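Local coordinates for protein dephospho-CoA kinase (Mycobacterium paratuberculosis, PDB 6N39) that probably phosphorylates the 3'-hydroxyl group of dephospho-coenzyme A with ATP, the last step of coenzyme A biosynthesis, and carries a C-terminal UPF0157 domain involved in its proper folding, at residues Ser23-Ala28 with Ala188-Arg193; Pro307-Thr312 with Asp317-Pro322; Trp405-Ala408 with Gly412-Pro415. One frame throughout, in Å; residues are numbered along the deposited sequence.

In the fold
Following the chain from its N terminus, interaction 1 joins the helix that begins at the predicted ATP-binding loop to helix 187-210, closing a long loop that takes in most of the kinase fold. Interaction 2 then closes a short hairpin-like turn between helix 286-291 and strand 328-331, and interaction 3 turns the C-terminal tail back on the end of helix 386-411. The three follow in series, neither nesting nor crossing. Interaction 1 lies across the chain's centre from the other two, its centre about 56 Å from that of interaction 2. Interactions 2 and 3 touch within the UPF0157 region, where Arg310 packs on Trp405 and Thr312 on Pro415.

Interaction 1 (Ser23-Ala28 with Ala188-Arg193); sequences SALSSA and AELVQR. With ACT (acetate ion), chain B.
Leu190 lays its two methyl groups against the first turns of helix 22-31, CD2 reaching CB of Ala24 at 3.6 Å while CD1 meets the methyl CD1 of Leu25. This is the helix of the P-loop NTPase fold that follows the nucleotide-binding loop, and its partner belongs to helix 187-210, which comes after strand 179-182 at one edge of the parallel sheet. The short helical segments cross at -51°, with their axes 9.2 Å apart, and the direct contacts come from Ala24, Leu25 and Ala28 against Leu190 and Val191.

CG of Leu190 is trans to the backbone N (chi1 179°), which carries the branched end across to the neighbouring helix. There CD2 sits beside the helix backbone as well, 3.9 Å from N of Leu25. The Leu25 and Leu190 side chains run roughly perpendicular to each other and meet through single methyls, CD1 to CD1 at 4.2 Å. Both also rest on Leu181 of strand 179-182, and Leu25 reaches further to Leu14, Val136 and Val138, so the helix pair is continuous with the hydrophobic filling over the sheet.

Farther along, Ala28 is small enough to let the backbones approach. Its CB lies 4.2 Å from CA of Val191 and 4.3 Å from CG2 of the same valine. No direct hydrogen bond joins the two segments; a water bridges them instead, donating to both Ala28 O and Val191 O.

Ser23 and Ala24 belong to the predicted ATP site. An acetate ion, probably from the crystallisation liquor, lies at this predicted P-loop, hydrogen-bonded also to Gly21 N. Ser23 N donates to its OXT at 3.2 Å, and Ser23 OG makes a weak, longer bond of 3.5 Å to that same oxygen.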
loop_
_atom_site.group_PDB
_atom_site.type_symbol
_atom_site.label_atom_id
_atom_site.label_comp_id
_atom_site.label_asym_id
_atom_site.label_seq_id
_atom_site.Cartn_x
_atom_site.Cartn_y
_atom_site.Cartn_z
ATOM N N SER A 23 -21.468 -1.716 0.412
ATOM C CA SER A 23 -22.096 -1.787 1.731
ATOM C C SER A 23 -22.260 -3.226 2.203
ATOM O O SER A 23 -22.096 -3.515 3.394
ATOM C CB SER A 23 -23.458 -1.085 1.705
ATOM O OG SER A 23 -23.281 0.313 1.591
ATOM N N ALA A 24 -22.589 -4.139 1.286
ATOM C CA ALA A 24 -22.671 -5.553 1.644
ATOM C C ALA A 24 -21.323 -6.087 2.124
ATOM O O ALA A 24 -21.256 -6.844 3.101
ATOM C CB ALA A 24 -23.181 -6.360 0.449
ATOM N N LEU A 25 -20.231 -5.688 1.467
ATOM C CA LEU A 25 -18.925 -6.203 1.865
ATOM C C LEU A 25 -18.507 -5.610 3.199
ATOM O O LEU A 25 -17.926 -6.298 4.049
ATOM C CB LEU A 25 -17.885 -5.906 0.781
ATOM C CG LEU A 25 -16.424 -6.233 1.114
ATOM C CD1 LEU A 25 -16.256 -7.692 1.588
ATOM C CD2 LEU A 25 -15.547 -5.986 -0.091
ATOM N N SER A 26 -18.800 -4.326 3.391
ATOM C CA SER A 26 -18.594 -3.685 4.681
ATOM C C SER A 26 -19.309 -4.452 5.795
ATOM O O SER A 26 -18.731 -4.725 6.851
ATOM C CB SER A 26 -19.096 -2.239 4.584
ATOM O OG SER A 26 -19.003 -1.578 5.818
ATOM N N SER A 27 -20.574 -4.809 5.572
ATOM C CA SER A 27 -21.305 -5.570 6.579
ATOM C C SER A 27 -20.669 -6.938 6.812
ATOM O O SER A 27 -20.612 -7.410 7.951
ATOM C CB SER A 27 -22.769 -5.710 6.163
ATOM O OG SER A 27 -23.463 -6.585 7.037
ATOM N N ALA A 28 -20.195 -7.592 5.747
ATOM C CA ALA A 28 -19.531 -8.889 5.897
ATOM C C ALA A 28 -18.284 -8.783 6.783
ATOM O O ALA A 28 -18.055 -9.620 7.683
ATOM C CB ALA A 28 -19.175 -9.440 4.514
ATOM N N ALA A 188 -24.438 -15.011 0.261
ATOM C CA ALA A 188 -23.701 -15.957 1.100
ATOM C C ALA A 188 -22.273 -16.158 0.592
ATOM O O ALA A 188 -21.338 -16.300 1.395
ATOM C CB ALA A 188 -24.445 -17.292 1.166
ATOM N N GLU A 189 -22.083 -16.137 -0.735
ATOM C CA GLU A 189 -20.743 -16.271 -1.303
ATOM C C GLU A 189 -19.869 -15.080 -0.948
ATOM O O GLU A 189 -18.672 -15.242 -0.690
ATOM C CB GLU A 189 -20.818 -16.430 -2.821
ATOM C CG GLU A 189 -21.169 -17.840 -3.247
ATOM C CD GLU A 189 -21.554 -17.932 -4.711
ATOM O OE1 GLU A 189 -22.082 -16.943 -5.257
ATOM O OE2 GLU A 189 -21.324 -18.998 -5.316
ATOM N N LEU A 190 -20.450 -13.876 -0.930
ATOM C CA LEU A 190 -19.697 -12.699 -0.516
ATOM C C LEU A 190 -19.281 -12.804 0.946
ATOM O O LEU A 190 -18.136 -12.498 1.295
ATOM C CB LEU A 190 -20.526 -11.430 -0.753
ATOM C CG LEU A 190 -19.894 -10.086 -0.361
ATOM C CD1 LEU A 190 -18.614 -9.797 -1.140
ATOM C CD2 LEU A 190 -20.891 -8.942 -0.544
ATOM N N VAL A 191 -20.204 -13.218 1.825
ATOM C CA VAL A 191 -19.844 -13.361 3.238
ATOM C C VAL A 191 -18.690 -14.350 3.394
ATOM O O VAL A 191 -17.737 -14.114 4.157
ATOM C CB VAL A 191 -21.077 -13.781 4.066
ATOM C CG1 VAL A 191 -20.670 -14.313 5.456
ATOM C CG2 VAL A 191 -22.092 -12.609 4.187
ATOM N N GLN A 192 -18.764 -15.473 2.676
ATOM C CA GLN A 192 -17.705 -16.478 2.739
ATOM C C GLN A 192 -16.374 -15.917 2.241
ATOM O O GLN A 192 -15.321 -16.127 2.860
ATOM C CB GLN A 192 -18.114 -17.696 1.915
ATOM C CG GLN A 192 -17.101 -18.849 1.947
ATOM C CD GLN A 192 -17.560 -20.004 1.090
ATOM O OE1 GLN A 192 -18.207 -19.796 0.061
ATOM N NE2 GLN A 192 -17.231 -21.227 1.499
ATOM N N ARG A 193 -16.401 -15.210 1.108
ATOM C CA ARG A 193 -15.173 -14.648 0.552
ATOM C C ARG A 193 -14.557 -13.627 1.503
ATOM O O ARG A 193 -13.333 -13.619 1.724
ATOM C CB ARG A 193 -15.481 -14.014 -0.809
ATOM C CG ARG A 193 -14.268 -13.490 -1.544
ATOM C CD ARG A 193 -13.416 -14.633 -2.090
ATOM N NE ARG A 193 -12.157 -14.129 -2.638
ATOM C CZ ARG A 193 -10.971 -14.291 -2.059
ATOM N NH1 ARG A 193 -10.876 -14.959 -0.917
ATOM N NH2 ARG A 193 -9.876 -13.797 -2.624
HETATM C C ACT B . -23.225 -0.754 -2.681
HETATM O O ACT B . -22.942 -0.843 -3.914
HETATM O OXT ACT B . -22.832 0.117 -1.847
HETATM C CH3 ACT B . -24.190 -1.863 -2.088
HETATM O O HOH W 1 -17.962 -12.558 6.833
#

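Interaction 2 (Pro307-Thr312 with Asp317-Pro322); sequences PDARST and DHTGDP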
loop_
_atom_site.group_PDB
_atom_site.type_symbol
_atom_site.label_atom_id
_atom_site.label_comp_id
_atom_site.label_asym_id
_atom_site.label_seq_id
_atom_site.Cartn_x
_atom_site.Cartn_y
_atom_site.Cartn_z
ATOM N N PRO A 307 35.079 -4.537 0.116
ATOM C CA PRO A 307 36.242 -3.652 0.087
ATOM C C PRO A 307 36.180 -2.730 -1.125
ATOM O O PRO A 307 35.454 -2.983 -2.089
ATOM C CB PRO A 307 37.413 -4.626 -0.020
ATOM C CG PRO A 307 36.816 -5.795 -0.774
ATOM C CD PRO A 307 35.403 -5.905 -0.312
ATOM N N ASP A 308 36.984 -1.670 -1.070
ATOM C CA ASP A 308 37.013 -0.622 -2.094
ATOM C C ASP A 308 35.594 -0.237 -2.496
ATOM O O ASP A 308 35.177 -0.389 -3.647
ATOM C CB ASP A 308 37.832 -1.051 -3.310
ATOM C CG ASP A 308 38.084 0.100 -4.282
ATOM O OD1 ASP A 308 37.959 1.277 -3.873
ATOM O OD2 ASP A 308 38.391 -0.170 -5.464
ATOM N N ALA A 309 34.848 0.239 -1.495
ATOM C CA ALA A 309 33.456 0.631 -1.674
ATOM C C ALA A 309 33.333 1.765 -2.684
ATOM O O ALA A 309 34.156 2.686 -2.713
ATOM C CB ALA A 309 32.857 1.061 -0.327
ATOM N N ARG A 310 32.283 1.716 -3.497
ATOM C CA ARG A 310 32.140 2.638 -4.614
ATOM C C ARG A 310 30.878 3.480 -4.482
ATOM O O ARG A 310 29.864 3.034 -3.939
ATOM C CB ARG A 310 32.109 1.890 -5.949
ATOM C CG ARG A 310 33.311 1.004 -6.201
ATOM C CD ARG A 310 34.563 1.829 -6.431
ATOM N NE ARG A 310 34.312 2.958 -7.320
ATOM C CZ ARG A 310 34.342 2.892 -8.649
ATOM N NH1 ARG A 310 34.612 1.745 -9.264
ATOM N NH2 ARG A 310 34.101 3.978 -9.366
ATOM N N SER A 311 30.947 4.703 -5.005
ATOM C CA SER A 311 29.790 5.587 -5.090
ATOM C C SER A 311 29.993 6.538 -6.256
ATOM O O SER A 311 31.135 6.850 -6.614
ATOM C CB SER A 311 29.601 6.406 -3.813
ATOM O OG SER A 311 28.442 7.222 -3.904
ATOM N N THR A 312 28.880 7.012 -6.841
ATOM C CA THR A 312 28.997 8.131 -7.778
ATOM C C THR A 312 29.052 9.475 -7.062
ATOM O O THR A 312 29.200 10.506 -7.725
ATOM C CB THR A 312 27.846 8.146 -8.809
ATOM O OG1 THR A 312 26.579 8.357 -8.167
ATOM C CG2 THR A 312 27.802 6.838 -9.607
ATOM N N ASP A 317 33.237 7.638 -2.433
ATOM C CA ASP A 317 33.837 6.719 -3.390
ATOM C C ASP A 317 35.212 6.279 -2.909
ATOM O O ASP A 317 35.968 7.077 -2.339
ATOM C CB ASP A 317 33.962 7.378 -4.766
ATOM C CG ASP A 317 34.141 6.367 -5.899
ATOM O OD1 ASP A 317 33.835 5.174 -5.705
ATOM O OD2 ASP A 317 34.573 6.775 -6.999
ATOM N N HIS A 318 35.536 5.008 -3.172
ATOM C CA HIS A 318 36.826 4.415 -2.810
ATOM C C HIS A 318 37.139 4.678 -1.348
ATOM O O HIS A 318 38.208 5.159 -0.978
ATOM C CB HIS A 318 37.947 4.919 -3.709
ATOM C CG HIS A 318 37.819 4.462 -5.126
ATOM N ND1 HIS A 318 37.899 3.135 -5.485
ATOM C CD2 HIS A 318 37.614 5.155 -6.272
ATOM C CE1 HIS A 318 37.757 3.031 -6.795
ATOM N NE2 HIS A 318 37.581 4.241 -7.297
ATOM N N THR A 319 36.166 4.389 -0.520
ATOM C CA THR A 319 36.294 4.564 0.910
ATOM C C THR A 319 36.517 3.204 1.582
ATOM O O THR A 319 36.225 2.140 1.016
ATOM C CB THR A 319 35.039 5.267 1.434
ATOM O OG1 THR A 319 35.082 5.383 2.861
ATOM C CG2 THR A 319 33.808 4.499 1.004
ATOM N N GLY A 320 37.088 3.249 2.783
ATOM C CA GLY A 320 37.240 2.063 3.599
ATOM C C GLY A 320 36.651 2.237 4.985
ATOM O O GLY A 320 37.167 1.687 5.959
ATOM N N ASP A 321 35.578 3.015 5.093
ATOM C CA ASP A 321 34.935 3.240 6.379
ATOM C C ASP A 321 33.774 2.269 6.525
ATOM O O ASP A 321 32.797 2.381 5.776
ATOM C CB ASP A 321 34.451 4.682 6.489
ATOM C CG ASP A 321 33.802 4.992 7.836
ATOM O OD1 ASP A 321 33.635 4.084 8.683
ATOM O OD2 ASP A 321 33.449 6.163 8.047
ATOM N N PRO A 322 33.832 1.313 7.459
ATOM C CA PRO A 322 32.713 0.371 7.618
ATOM C C PRO A 322 31.409 1.045 7.981
ATOM O O PRO A 322 30.327 0.510 7.675
ATOM C CB PRO A 322 33.177 -0.569 8.753
ATOM C CG PRO A 322 34.593 -0.237 9.021
ATOM C CD PRO A 322 34.903 1.114 8.447
#
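Arg310 and Asp317 form a salt bridge, NE to OD1 at 2.8 Å, in which the carboxylate oxygen lies in the guanidinium plane and accepts on its syn lone pair. The same oxygen takes a second bond from Ser311 N at 3.0 Å, arriving from above the carboxylate plane. His318 ND1 donates to Asp308 OD1 in a nearly straight bond (168°), although the modelled 2.5 Å is very short and its exact length doubtful; carboxylate and imidazole are almost coplanar.

The Arg310 chain bends at chi2 and chi3, bringing NE over one face of the His318 ring, toward its rim, with guanidinium and ring planes 10° apart. CD of Arg310 lies 3.4 Å from CE1 of the imidazole. Ala309 and Thr319 form a single antiparallel hydrogen-bonded pair through two weak bonds, and CB of Ala309 and CG2 of Thr319 touch at 3.8 Å. Arg310 NH1 has a further salt bridge to Asp409, while Ala309 packs on Tyr401, tying this UPF0157-region loop to helix 386-411.

With a carboxylate holding each of these two nearly parallel groups, any positive charge on the imidazole would probably be partly offset beside the arginine.

Interaction 3 (Trp405-Ala408 with Gly412-Pro415); sequences WDWA and GWKP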
loop_
_atom_site.group_PDB
_atom_site.type_symbol
_atom_site.label_atom_id
_atom_site.label_comp_id
_atom_site.label_asym_id
_atom_site.label_seq_id
_atom_site.Cartn_x
_atom_site.Cartn_y
_atom_site.Cartn_z
ATOM N N TRP A 405 30.241 -2.369 -10.873
ATOM C CA TRP A 405 30.890 -1.063 -10.850
ATOM C C TRP A 405 31.826 -0.873 -12.038
ATOM O O TRP A 405 32.005 0.259 -12.503
ATOM C CB TRP A 405 31.601 -0.851 -9.512
ATOM C CG TRP A 405 30.605 -0.351 -8.490
ATOM C CD1 TRP A 405 30.064 -1.054 -7.442
ATOM C CD2 TRP A 405 29.989 0.946 -8.467
ATOM N NE1 TRP A 405 29.158 -0.260 -6.763
ATOM C CE2 TRP A 405 29.100 0.969 -7.371
ATOM C CE3 TRP A 405 30.128 2.098 -9.248
ATOM C CZ2 TRP A 405 28.354 2.095 -7.041
ATOM C CZ3 TRP A 405 29.372 3.213 -8.925
ATOM C CH2 TRP A 405 28.501 3.201 -7.828
ATOM N N ASP A 406 32.397 -1.953 -12.573
ATOM C CA ASP A 406 33.154 -1.833 -13.823
ATOM C C ASP A 406 32.250 -1.354 -14.952
ATOM O O ASP A 406 32.612 -0.463 -15.732
ATOM C CB ASP A 406 33.782 -3.175 -14.190
ATOM C CG ASP A 406 35.170 -3.345 -13.627
ATOM O OD1 ASP A 406 35.820 -2.320 -13.347
ATOM O OD2 ASP A 406 35.614 -4.508 -13.472
ATOM N N TRP A 407 31.062 -1.947 -15.049
ATOM C CA TRP A 407 30.086 -1.525 -16.049
ATOM C C TRP A 407 29.666 -0.076 -15.823
ATOM O O TRP A 407 29.501 0.688 -16.781
ATOM C CB TRP A 407 28.870 -2.459 -16.001
ATOM C CG TRP A 407 27.754 -2.065 -16.915
ATOM C CD1 TRP A 407 27.623 -2.382 -18.242
ATOM C CD2 TRP A 407 26.613 -1.276 -16.578
ATOM N NE1 TRP A 407 26.466 -1.839 -18.744
ATOM C CE2 TRP A 407 25.827 -1.158 -17.740
ATOM C CE3 TRP A 407 26.174 -0.661 -15.400
ATOM C CZ2 TRP A 407 24.627 -0.440 -17.761
ATOM C CZ3 TRP A 407 24.978 0.044 -15.423
ATOM C CH2 TRP A 407 24.225 0.147 -16.594
ATOM N N ALA A 408 29.478 0.313 -14.558
ATOM C CA ALA A 408 29.085 1.688 -14.258
ATOM C C ALA A 408 30.163 2.670 -14.683
ATOM O O ALA A 408 29.861 3.728 -15.251
ATOM C CB ALA A 408 28.785 1.848 -12.768
ATOM N N GLY A 412 29.431 5.344 -17.751
ATOM C CA GLY A 412 29.065 6.604 -17.119
ATOM C C GLY A 412 27.728 6.553 -16.406
ATOM O O GLY A 412 26.981 7.537 -16.411
ATOM N N TRP A 413 27.405 5.416 -15.802
ATOM C CA TRP A 413 26.130 5.261 -15.112
ATOM C C TRP A 413 25.966 6.289 -13.998
ATOM O O TRP A 413 26.873 6.513 -13.194
ATOM C CB TRP A 413 26.039 3.853 -14.519
ATOM C CG TRP A 413 24.801 3.619 -13.716
ATOM C CD1 TRP A 413 23.573 3.245 -14.194
ATOM C CD2 TRP A 413 24.659 3.734 -12.287
ATOM N NE1 TRP A 413 22.688 3.098 -13.153
ATOM C CE2 TRP A 413 23.321 3.403 -11.975
ATOM C CE3 TRP A 413 25.528 4.079 -11.248
ATOM C CZ2 TRP A 413 22.830 3.416 -10.665
ATOM C CZ3 TRP A 413 25.048 4.083 -9.946
ATOM C CH2 TRP A 413 23.708 3.748 -9.665
ATOM N N LYS A 414 24.782 6.892 -13.932
ATOM C CA LYS A 414 24.399 7.790 -12.853
ATOM C C LYS A 414 23.024 7.389 -12.343
ATOM O O LYS A 414 22.147 7.053 -13.141
ATOM C CB LYS A 414 24.359 9.254 -13.316
ATOM C CG LYS A 414 25.685 9.784 -13.831
ATOM C CD LYS A 414 26.768 9.688 -12.763
ATOM C CE LYS A 414 28.118 10.188 -13.275
ATOM N NZ LYS A 414 29.239 9.726 -12.399
ATOM N N PRO A 415 22.801 7.418 -11.023
ATOM C CA PRO A 415 21.480 7.038 -10.520
ATOM C C PRO A 415 20.448 8.131 -10.744
ATOM O O PRO A 415 20.767 9.317 -10.951
ATOM C CB PRO A 415 21.724 6.798 -9.020
ATOM C CG PRO A 415 22.917 7.651 -8.691
ATOM C CD PRO A 415 23.757 7.728 -9.942
ATOM O OXT PRO A 415 19.256 7.828 -10.736
HETATM O O HOH W 2 29.526 6.144 -13.258
#
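Trp413 N donates to Ala408 O at 3.0 Å, in the carbonyl plane and on a lone pair, where the chain leaves the helix through Gly412 with its positive phi (64°). A water secures the same turn, donating to Ala408 O and, at 2.7 Å, to Trp413 O. Beside this backbone link, CB of Trp413 rests on Ala408, 3.8 Å from the alanine CB. The indole then meets both Trp405 and Trp407: with CG trans to the backbone N (chi1 176°), its five-membered ring comes to Trp407 and its six-membered ring to Trp405.

A 6→1 hydrogen bond of this kind, closing over a glycine in the left-handed helical conformation with an apolar contact between Ala408 and Trp413, is consistent with a Schellman-type C-cap, here at the end of helix 386-411 in the UPF0157 region.

CZ3 of Trp407 meets CD1 of Trp413 at 3.7 Å, the two side chains crossing at about a right angle. Their ring planes are inclined by 46°, with the six-membered ring of Trp407 centred 5.5 Å from the five-membered ring of Trp413. On the benzene side, CZ3 of Trp413 lies 4.1 Å from CH2 of Trp405. Leu356 of helix 349-363 touches all three indoles, and Asp359 of that helix accepts a hydrogen bond from Trp413 NE1. At the chain terminus, the Pro415 carboxylate forms a salt bridge through OXT to Arg249 NH1.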